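Local coordinates for protein putative hydrolase (Chloroflexus aurantiacus J-10-fl, PDB 3CMN) that is a putative hydrolase, probably of the zincin-like metallopeptidase kind, whose precise substrate and reaction remain to be established, at residues L156-A164 with F177-M186; V253-M261 with F305-L314. One frame throughout, in Å; residues are numbered along the deposited sequence.

Interaction 1: residues L156-A164 with F177-M186; sequences LYFVEPNIA and FRLWITLHEM
Arg178 runs fully extended from CG to NE, while Glu160 bends at chi2 (-80°), and the two chains meet at about a right angle. The guanidinium grips its partner side-on: NE and NH2 both donate to the single oxygen OE2 of Glu160, the NE–OE2 distance being 2.6 Å. That oxygen lies close to the guanidinium plane, and the two flat groups are nearly coplanar, 23° apart. Ile163 CG2 sits over one guanidinium face, offset toward its rim, and also presses tip to tip on Ile181 CD1 at 3.3 Å, tighter than usual for two carbons. A leucine in place of Arg178 would probably leave the buried carboxylate of Glu160 without this counter-charge and free to turn.

Further along, the Phe158 ring receives Ile181 CG2 at its edge, 3.9 Å from CD2 of Phe158. Leu156 CD2 lies 3.8 Å from CG of Glu185, the two side chains passing in opposite directions. Glu185 and His184 belong to an HExxH pattern, consistent with a zincin active-site helix, although no metal is bound to its histidines here.

Strand 155-158, parallel to strand 73-76, and the start of helix 160-169 thus line one flank of helix 174-193. Tyr48 of helix 41-63 stacks on Phe158, and Met272 of helix 248-279 touches Trp180 and Leu183.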
loop_
_atom_site.group_PDB
_atom_site.type_symbol
_atom_site.label_atom_id
_atom_site.label_comp_id
_atom_site.label_asym_id
_atom_site.label_seq_id
_atom_site.Cartn_x
_atom_site.Cartn_y
_atom_site.Cartn_z
ATOM N N LEU A 156 0.453 -13.444 1.842
ATOM C CA LEU A 156 1.105 -12.179 2.161
ATOM C C LEU A 156 2.597 -12.440 2.268
ATOM O O LEU A 156 3.011 -13.531 2.659
ATOM C CB LEU A 156 0.590 -11.615 3.490
ATOM C CG LEU A 156 -0.804 -10.979 3.507
ATOM C CD1 LEU A 156 -1.183 -10.620 4.934
ATOM C CD2 LEU A 156 -0.815 -9.721 2.640
ATOM N N TYR A 157 3.406 -11.454 1.891
ATOM C CA TYR A 157 4.856 -11.599 2.005
ATOM C C TYR A 157 5.402 -10.458 2.830
ATOM O O TYR A 157 4.791 -9.398 2.927
ATOM C CB TYR A 157 5.553 -11.662 0.628
ATOM C CG TYR A 157 5.472 -10.411 -0.241
ATOM C CD1 TYR A 157 6.175 -9.247 0.097
ATOM C CD2 TYR A 157 4.719 -10.409 -1.425
ATOM C CE1 TYR A 157 6.131 -8.109 -0.722
ATOM C CE2 TYR A 157 4.672 -9.274 -2.256
ATOM C CZ TYR A 157 5.375 -8.130 -1.897
ATOM O OH TYR A 157 5.306 -6.999 -2.688
ATOM N N PHE A 158 6.549 -10.699 3.440
ATOM C CA PHE A 158 7.208 -9.713 4.275
ATOM C C PHE A 158 8.672 -9.725 3.886
ATOM O O PHE A 158 9.272 -10.787 3.788
ATOM C CB PHE A 158 7.050 -10.092 5.758
ATOM C CG PHE A 158 5.612 -10.295 6.184
ATOM C CD1 PHE A 158 4.953 -11.489 5.928
ATOM C CD2 PHE A 158 4.904 -9.265 6.803
ATOM C CE1 PHE A 158 3.603 -11.657 6.278
ATOM C CE2 PHE A 158 3.558 -9.417 7.158
ATOM C CZ PHE A 158 2.906 -10.619 6.893
ATOM N N VAL A 159 9.223 -8.561 3.605
ATOM C CA VAL A 159 10.653 -8.497 3.331
ATOM C C VAL A 159 11.445 -8.318 4.622
ATOM O O VAL A 159 11.864 -7.223 4.945
ATOM C CB VAL A 159 10.986 -7.365 2.343
ATOM C CG1 VAL A 159 12.398 -7.530 1.801
ATOM C CG2 VAL A 159 9.973 -7.333 1.209
ATOM N N GLU A 160 11.542 -9.386 5.406
ATOM C CA GLU A 160 12.081 -9.409 6.760
ATOM C C GLU A 160 13.376 -8.611 6.851
ATOM O O GLU A 160 13.583 -7.960 7.901
ATOM C CB GLU A 160 12.307 -10.849 7.223
ATOM C CG GLU A 160 11.858 -11.120 8.651
ATOM C CD GLU A 160 12.866 -10.645 9.679
ATOM O OE1 GLU A 160 14.081 -10.770 9.420
ATOM O OE2 GLU A 160 12.441 -10.150 10.743
ATOM N N PRO A 161 14.293 -8.678 5.903
ATOM C CA PRO A 161 15.551 -7.936 6.040
ATOM C C PRO A 161 15.350 -6.449 6.279
ATOM O O PRO A 161 15.980 -5.875 7.164
ATOM C CB PRO A 161 16.275 -8.230 4.726
ATOM C CG PRO A 161 15.804 -9.629 4.387
ATOM C CD PRO A 161 14.317 -9.550 4.710
ATOM N N ASN A 162 14.472 -5.828 5.494
ATOM C CA ASN A 162 14.211 -4.398 5.647
ATOM C C ASN A 162 13.394 -4.141 6.910
ATOM O O ASN A 162 13.554 -3.112 7.564
ATOM C CB ASN A 162 13.484 -3.837 4.418
ATOM C CG ASN A 162 14.256 -4.063 3.132
ATOM O OD1 ASN A 162 15.407 -4.505 3.159
ATOM N ND2 ASN A 162 13.624 -3.768 1.993
ATOM N N ILE A 163 12.522 -5.081 7.244
ATOM C CA ILE A 163 11.705 -4.981 8.448
ATOM C C ILE A 163 12.634 -4.995 9.677
ATOM O O ILE A 163 12.473 -4.199 10.598
ATOM C CB ILE A 163 10.699 -6.170 8.545
ATOM C CG1 ILE A 163 9.718 -6.118 7.370
ATOM C CG2 ILE A 163 9.942 -6.119 9.866
ATOM C CD1 ILE A 163 8.680 -7.224 7.351
ATOM N N ALA A 164 13.609 -5.901 9.664
ATOM C CA ALA A 164 14.570 -6.032 10.754
ATOM C C ALA A 164 15.428 -4.770 10.882
ATOM O O ALA A 164 15.717 -4.318 11.989
ATOM C CB ALA A 164 15.460 -7.250 10.525
ATOM N N PHE A 177 6.731 -4.666 16.612
ATOM C CA PHE A 177 6.834 -4.070 15.292
ATOM C C PHE A 177 6.343 -5.010 14.190
ATOM O O PHE A 177 5.648 -4.586 13.272
ATOM C CB PHE A 177 8.264 -3.646 14.998
ATOM C CG PHE A 177 8.421 -2.948 13.684
ATOM C CD1 PHE A 177 7.570 -1.895 13.330
ATOM C CD2 PHE A 177 9.419 -3.328 12.802
ATOM C CE1 PHE A 177 7.714 -1.230 12.110
ATOM C CE2 PHE A 177 9.577 -2.676 11.579
ATOM C CZ PHE A 177 8.717 -1.619 11.233
ATOM N N ARG A 178 6.688 -6.288 14.285
ATOM C CA ARG A 178 6.258 -7.238 13.272
ATOM C C ARG A 178 4.767 -7.548 13.335
ATOM O O ARG A 178 4.174 -7.931 12.332
ATOM C CB ARG A 178 7.104 -8.511 13.351
ATOM C CG ARG A 178 8.498 -8.277 12.825
ATOM C CD ARG A 178 9.362 -9.490 12.974
ATOM N NE ARG A 178 10.705 -9.231 12.469
ATOM C CZ ARG A 178 11.576 -8.414 13.043
ATOM N NH1 ARG A 178 11.255 -7.766 14.155
ATOM N NH2 ARG A 178 12.772 -8.249 12.499
ATOM N N LEU A 179 4.162 -7.393 14.508
ATOM C CA LEU A 179 2.728 -7.611 14.624
ATOM C C LEU A 179 2.080 -6.360 14.048
ATOM O O LEU A 179 1.042 -6.428 13.401
ATOM C CB LEU A 179 2.286 -7.798 16.081
ATOM C CG LEU A 179 0.757 -7.878 16.262
ATOM C CD1 LEU A 179 0.207 -9.056 15.442
ATOM C CD2 LEU A 179 0.397 -8.029 17.739
ATOM N N TRP A 180 2.719 -5.222 14.280
ATOM C CA TRP A 180 2.235 -3.948 13.778
ATOM C C TRP A 180 2.197 -4.023 12.249
ATOM O O TRP A 180 1.220 -3.621 11.618
ATOM C CB TRP A 180 3.171 -2.818 14.215
ATOM C CG TRP A 180 2.771 -1.465 13.693
ATOM C CD1 TRP A 180 1.874 -0.605 14.254
ATOM C CD2 TRP A 180 3.233 -0.829 12.488
ATOM N NE1 TRP A 180 1.750 0.525 13.480
ATOM C CE2 TRP A 180 2.571 0.415 12.390
ATOM C CE3 TRP A 180 4.142 -1.193 11.482
ATOM C CZ2 TRP A 180 2.785 1.302 11.326
ATOM C CZ3 TRP A 180 4.354 -0.308 10.422
ATOM C CH2 TRP A 180 3.677 0.924 10.356
ATOM N N ILE A 181 3.269 -4.553 11.673
ATOM C CA ILE A 181 3.406 -4.705 10.232
ATOM C C ILE A 181 2.402 -5.686 9.658
ATOM O O ILE A 181 1.827 -5.455 8.598
ATOM C CB ILE A 181 4.838 -5.156 9.879
ATOM C CG1 ILE A 181 5.765 -3.942 9.960
ATOM C CG2 ILE A 181 4.885 -5.784 8.495
ATOM C CD1 ILE A 181 7.210 -4.277 9.813
ATOM N N THR A 182 2.192 -6.785 10.358
ATOM C CA THR A 182 1.242 -7.779 9.905
ATOM C C THR A 182 -0.165 -7.187 9.895
ATOM O O THR A 182 -0.923 -7.384 8.951
ATOM C CB THR A 182 1.294 -9.022 10.807
ATOM O OG1 THR A 182 2.597 -9.617 10.709
ATOM C CG2 THR A 182 0.233 -10.028 10.400
ATOM N N LEU A 183 -0.501 -6.446 10.947
ATOM C CA LEU A 183 -1.811 -5.818 11.063
ATOM C C LEU A 183 -2.013 -4.809 9.941
ATOM O O LEU A 183 -3.075 -4.720 9.334
ATOM C CB LEU A 183 -1.933 -5.115 12.411
ATOM C CG LEU A 183 -2.093 -6.023 13.623
ATOM C CD1 LEU A 183 -2.055 -5.189 14.891
ATOM C CD2 LEU A 183 -3.406 -6.791 13.507
ATOM N N HIS A 184 -0.974 -4.038 9.680
ATOM C CA HIS A 184 -1.018 -3.044 8.635
ATOM C C HIS A 184 -1.215 -3.760 7.279
ATOM O O HIS A 184 -2.024 -3.356 6.452
ATOM C CB HIS A 184 0.290 -2.263 8.686
ATOM C CG HIS A 184 0.404 -1.198 7.650
ATOM N ND1 HIS A 184 1.394 -1.203 6.691
ATOM C CD2 HIS A 184 -0.338 -0.089 7.424
ATOM C CE1 HIS A 184 1.258 -0.142 5.919
ATOM N NE2 HIS A 184 0.216 0.551 6.341
ATOM N N GLU A 185 -0.494 -4.852 7.094
ATOM C CA GLU A 185 -0.548 -5.651 5.877
ATOM C C GLU A 185 -1.937 -6.257 5.635
ATOM O O GLU A 185 -2.483 -6.196 4.524
ATOM C CB GLU A 185 0.464 -6.794 5.989
ATOM C CG GLU A 185 1.092 -7.226 4.708
ATOM C CD GLU A 185 2.303 -6.392 4.373
ATOM O OE1 GLU A 185 2.126 -5.187 4.079
ATOM O OE2 GLU A 185 3.427 -6.948 4.413
ATOM N N MET A 186 -2.489 -6.875 6.676
ATOM C CA MET A 186 -3.785 -7.509 6.573
ATOM C C MET A 186 -4.866 -6.469 6.346
ATOM O O MET A 186 -5.824 -6.709 5.610
ATOM C CB MET A 186 -4.085 -8.328 7.833
ATOM C CG MET A 186 -5.361 -9.162 7.760
ATOM S SD MET A 186 -5.205 -10.577 6.693
ATOM C CE MET A 186 -5.706 -9.879 5.228
#

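Interaction 2: residues V253-M261 with F305-L314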
loop_
_atom_site.group_PDB
_atom_site.type_symbol
_atom_site.label_atom_id
_atom_site.label_comp_id
_atom_site.label_asym_id
_atom_site.label_seq_id
_atom_site.Cartn_x
_atom_site.Cartn_y
_atom_site.Cartn_z
ATOM N N VAL A 253 -9.168 12.617 -12.990
ATOM C CA VAL A 253 -8.623 11.284 -12.805
ATOM C C VAL A 253 -7.673 11.296 -11.607
ATOM O O VAL A 253 -7.861 10.536 -10.655
ATOM C CB VAL A 253 -7.841 10.823 -14.051
ATOM C CG1 VAL A 253 -7.291 9.423 -13.841
ATOM C CG2 VAL A 253 -8.744 10.850 -15.260
ATOM N N PHE A 254 -6.666 12.167 -11.654
ATOM C CA PHE A 254 -5.699 12.261 -10.570
ATOM C C PHE A 254 -6.405 12.471 -9.243
ATOM O O PHE A 254 -6.097 11.810 -8.252
ATOM C CB PHE A 254 -4.718 13.421 -10.807
ATOM C CG PHE A 254 -3.797 13.222 -11.990
ATOM C CD1 PHE A 254 -3.757 12.011 -12.672
ATOM C CD2 PHE A 254 -2.970 14.260 -12.418
ATOM C CE1 PHE A 254 -2.912 11.831 -13.762
ATOM C CE2 PHE A 254 -2.119 14.095 -13.509
ATOM C CZ PHE A 254 -2.090 12.875 -14.183
ATOM N N ASP A 255 -7.365 13.387 -9.244
ATOM C CA ASP A 255 -8.130 13.724 -8.051
ATOM C C ASP A 255 -8.727 12.463 -7.430
ATOM O O ASP A 255 -8.660 12.268 -6.221
ATOM C CB ASP A 255 -9.239 14.704 -8.428
ATOM C CG ASP A 255 -9.720 15.524 -7.249
ATOM O OD1 ASP A 255 -9.985 14.939 -6.169
ATOM O OD2 ASP A 255 -9.840 16.760 -7.406
ATOM N N ARG A 256 -9.303 11.612 -8.276
ATOM C CA ARG A 256 -9.912 10.358 -7.842
ATOM C C ARG A 256 -8.879 9.355 -7.312
ATOM O O ARG A 256 -9.055 8.779 -6.241
ATOM C CB ARG A 256 -10.690 9.715 -8.998
ATOM C CG ARG A 256 -12.053 10.339 -9.271
ATOM C CD ARG A 256 -12.767 9.577 -10.379
ATOM N NE ARG A 256 -14.091 10.112 -10.693
ATOM C CZ ARG A 256 -15.227 9.722 -10.117
ATOM N NH1 ARG A 256 -15.225 8.779 -9.177
ATOM N NH2 ARG A 256 -16.374 10.272 -10.491
ATOM N N ILE A 257 -7.812 9.141 -8.073
ATOM C CA ILE A 257 -6.757 8.216 -7.670
ATOM C C ILE A 257 -6.195 8.693 -6.335
ATOM O O ILE A 257 -5.974 7.896 -5.416
ATOM C CB ILE A 257 -5.616 8.172 -8.716
ATOM C CG1 ILE A 257 -6.141 7.573 -10.020
ATOM C CG2 ILE A 257 -4.432 7.353 -8.179
ATOM C CD1 ILE A 257 -5.182 7.690 -11.188
ATOM N N GLN A 258 -5.984 10.002 -6.235
ATOM C CA GLN A 258 -5.467 10.599 -5.021
ATOM C C GLN A 258 -6.420 10.404 -3.847
ATOM O O GLN A 258 -5.986 10.035 -2.757
ATOM C CB GLN A 258 -5.198 12.085 -5.248
ATOM C CG GLN A 258 -3.935 12.347 -6.049
ATOM C CD GLN A 258 -3.796 13.797 -6.467
ATOM O OE1 GLN A 258 -4.178 14.706 -5.728
ATOM N NE2 GLN A 258 -3.228 14.021 -7.651
ATOM N N ALA A 259 -7.714 10.639 -4.060
ATOM C CA ALA A 259 -8.680 10.473 -2.981
ATOM C C ALA A 259 -8.810 9.008 -2.550
ATOM O O ALA A 259 -9.007 8.724 -1.380
ATOM C CB ALA A 259 -10.039 11.039 -3.398
ATOM N N LEU A 260 -8.695 8.077 -3.491
ATOM C CA LEU A 260 -8.780 6.650 -3.162
ATOM C C LEU A 260 -7.559 6.249 -2.323
ATOM O O LEU A 260 -7.686 5.633 -1.274
ATOM C CB LEU A 260 -8.833 5.805 -4.448
ATOM C CG LEU A 260 -8.645 4.281 -4.303
ATOM C CD1 LEU A 260 -9.865 3.661 -3.590
ATOM C CD2 LEU A 260 -8.469 3.640 -5.692
ATOM N N MET A 261 -6.373 6.607 -2.796
ATOM C CA MET A 261 -5.148 6.288 -2.075
ATOM C C MET A 261 -5.202 6.870 -0.655
ATOM O O MET A 261 -4.811 6.220 0.311
ATOM C CB MET A 261 -3.930 6.817 -2.854
ATOM C CG MET A 261 -3.174 5.743 -3.652
ATOM S SD MET A 261 -4.178 4.661 -4.716
ATOM C CE MET A 261 -4.385 3.240 -3.662
ATOM N N PHE A 305 4.143 6.276 -9.323
ATOM C CA PHE A 305 3.070 6.732 -10.205
ATOM C C PHE A 305 3.639 7.606 -11.321
ATOM O O PHE A 305 3.359 7.385 -12.499
ATOM C CB PHE A 305 2.003 7.528 -9.435
ATOM C CG PHE A 305 1.012 6.668 -8.689
ATOM C CD1 PHE A 305 1.258 6.267 -7.379
ATOM C CD2 PHE A 305 -0.172 6.254 -9.301
ATOM C CE1 PHE A 305 0.337 5.466 -6.687
ATOM C CE2 PHE A 305 -1.096 5.455 -8.620
ATOM C CZ PHE A 305 -0.839 5.062 -7.313
ATOM N N ARG A 306 4.445 8.593 -10.945
ATOM C CA ARG A 306 5.044 9.521 -11.902
ATOM C C ARG A 306 5.982 8.842 -12.885
ATOM O O ARG A 306 6.067 9.235 -14.044
ATOM C CB ARG A 306 5.807 10.598 -11.157
ATOM C CG ARG A 306 4.951 11.396 -10.207
ATOM C CD ARG A 306 5.840 12.032 -9.184
ATOM N NE ARG A 306 5.129 12.943 -8.303
ATOM C CZ ARG A 306 4.500 14.040 -8.712
ATOM N NH1 ARG A 306 4.477 14.367 -9.998
ATOM N NH2 ARG A 306 3.918 14.836 -7.826
ATOM N N LEU A 307 6.702 7.834 -12.404
ATOM C CA LEU A 307 7.628 7.076 -13.229
ATOM C C LEU A 307 6.866 6.416 -14.380
ATOM O O LEU A 307 7.307 6.439 -15.534
ATOM C CB LEU A 307 8.304 6.008 -12.368
ATOM C CG LEU A 307 9.313 5.070 -13.035
ATOM C CD1 LEU A 307 10.452 5.874 -13.661
ATOM C CD2 LEU A 307 9.841 4.097 -11.998
ATOM N N THR A 308 5.709 5.843 -14.059
ATOM C CA THR A 308 4.880 5.168 -15.053
ATOM C C THR A 308 3.958 6.090 -15.851
ATOM O O THR A 308 3.246 5.633 -16.741
ATOM C CB THR A 308 4.023 4.064 -14.403
ATOM O OG1 THR A 308 3.295 4.608 -13.296
ATOM C CG2 THR A 308 4.903 2.934 -13.920
ATOM N N GLY A 309 3.950 7.380 -15.538
ATOM C CA GLY A 309 3.109 8.282 -16.306
ATOM C C GLY A 309 1.911 8.918 -15.632
ATOM O O GLY A 309 1.046 9.471 -16.321
ATOM N N LEU A 310 1.840 8.832 -14.306
ATOM C CA LEU A 310 0.753 9.445 -13.550
ATOM C C LEU A 310 1.392 10.531 -12.691
ATOM O O LEU A 310 1.767 10.292 -11.539
ATOM C CB LEU A 310 0.047 8.416 -12.660
ATOM C CG LEU A 310 -0.768 7.359 -13.404
ATOM C CD1 LEU A 310 0.043 6.077 -13.528
ATOM C CD2 LEU A 310 -2.070 7.102 -12.660
ATOM N N ASP A 311 1.519 11.728 -13.259
ATOM C CA ASP A 311 2.147 12.838 -12.556
ATOM C C ASP A 311 1.240 13.497 -11.535
ATOM O O ASP A 311 1.087 14.721 -11.522
ATOM C CB ASP A 311 2.648 13.878 -13.559
ATOM C CG ASP A 311 3.655 14.839 -12.944
ATOM O OD1 ASP A 311 3.253 15.934 -12.491
ATOM O OD2 ASP A 311 4.854 14.485 -12.895
ATOM N N LEU A 312 0.650 12.679 -10.672
ATOM C CA LEU A 312 -0.234 13.165 -9.625
ATOM C C LEU A 312 0.563 13.416 -8.349
ATOM O O LEU A 312 1.780 13.237 -8.327
ATOM C CB LEU A 312 -1.336 12.142 -9.371
ATOM C CG LEU A 312 -0.910 10.673 -9.333
ATOM C CD1 LEU A 312 -0.101 10.353 -8.080
ATOM C CD2 LEU A 312 -2.159 9.834 -9.391
ATOM N N LYS A 313 -0.125 13.838 -7.301
ATOM C CA LYS A 313 0.535 14.099 -6.032
ATOM C C LYS A 313 -0.260 13.517 -4.870
ATOM O O LYS A 313 -1.395 13.916 -4.650
ATOM C CB LYS A 313 0.746 15.601 -5.840
ATOM C CG LYS A 313 1.433 15.969 -4.536
ATOM C CD LYS A 313 1.610 17.473 -4.412
ATOM C CE LYS A 313 2.308 17.841 -3.114
ATOM N NZ LYS A 313 2.507 19.311 -2.987
ATOM N N LEU A 314 0.331 12.556 -4.184
ATOM C CA LEU A 314 -0.336 11.952 -3.025
ATOM C C LEU A 314 -0.453 12.940 -1.862
ATOM O O LEU A 314 0.252 13.962 -1.875
ATOM C CB LEU A 314 0.413 10.697 -2.565
ATOM C CG LEU A 314 0.538 9.562 -3.585
ATOM C CD1 LEU A 314 1.308 8.390 -2.993
ATOM C CD2 LEU A 314 -0.836 9.114 -4.059
#
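Phe254 offers a face of its ring to Leu312, whose CB sits 4.2 Å from the ring centroid and 26° off the normal, a CH-pi contact. The ring also reaches along the backbone before that leucine, with CE2 of Phe254 3.8 Å from the carbonyl O of Asp311. The packing illustrates how an irregular segment can be fitted to a regular helix by alternate leucines, Leu310, Leu312 and Leu314, laid against the side chains of Phe254, Ile257 and Met261.

One turn on from Phe254, Ile257 divides its branches among three partners. Its CG2 meets Leu312 CD2 at 3.6 Å and Phe305 CE2 at 3.9 Å; its CD1 lies against Leu310 CD2, a rather tight 3.5 Å. The backbone sets CB of Leu312 over the ring; with CG between the backbone N and the carbonyl carbon (chi1 42°), and the second torsion following, CD2 is carried to Ile257. The extended chain of Gln258 runs past Leu312 in the opposite direction and reaches the backbone of Lys313. Further along the helix, Met261 CB touches Leu314 CD2 at 4.0 Å, and its SD comes within 4.2 Å of Phe305 CZ.

The segment reaches these positions after a Schellman motif at Gly309, whose positive phi (112°) turns the chain out of helix 283-307. An inverse gamma turn centred on Asp311 follows, and Arg306 forms a salt bridge with that aspartate.

The contact therefore joins helix 248-279 to the C-terminal end of helix 283-307 and the chain leaving it. Helix 197-210 adds Asn209 beside Phe254 and Leu310 and Leu205 beside Ile257, while the short helix 145-148 touches Met261 and Phe305.

In the fold
Interactions 1 and 2 lie on opposite sides of the chain's centre, their own centres 25 Å apart and their nearest atoms about 10 Å apart, and they follow one another in series along the sequence. Helix 248-279 connects them: it supplies residues 253-261 to interaction 2 and, further along, Met272 to the helix that carries interaction 1. Interaction 1 holds His184 and Glu185 of the HExxH pattern, the probable metal-site helix of a zincin. Interaction 2 approaches that pattern through Met261, whose side chain lies near its residues without touching them. Interaction 1 combines a buried charge pair with apolar contacts, whereas interaction 2 is mainly apolar.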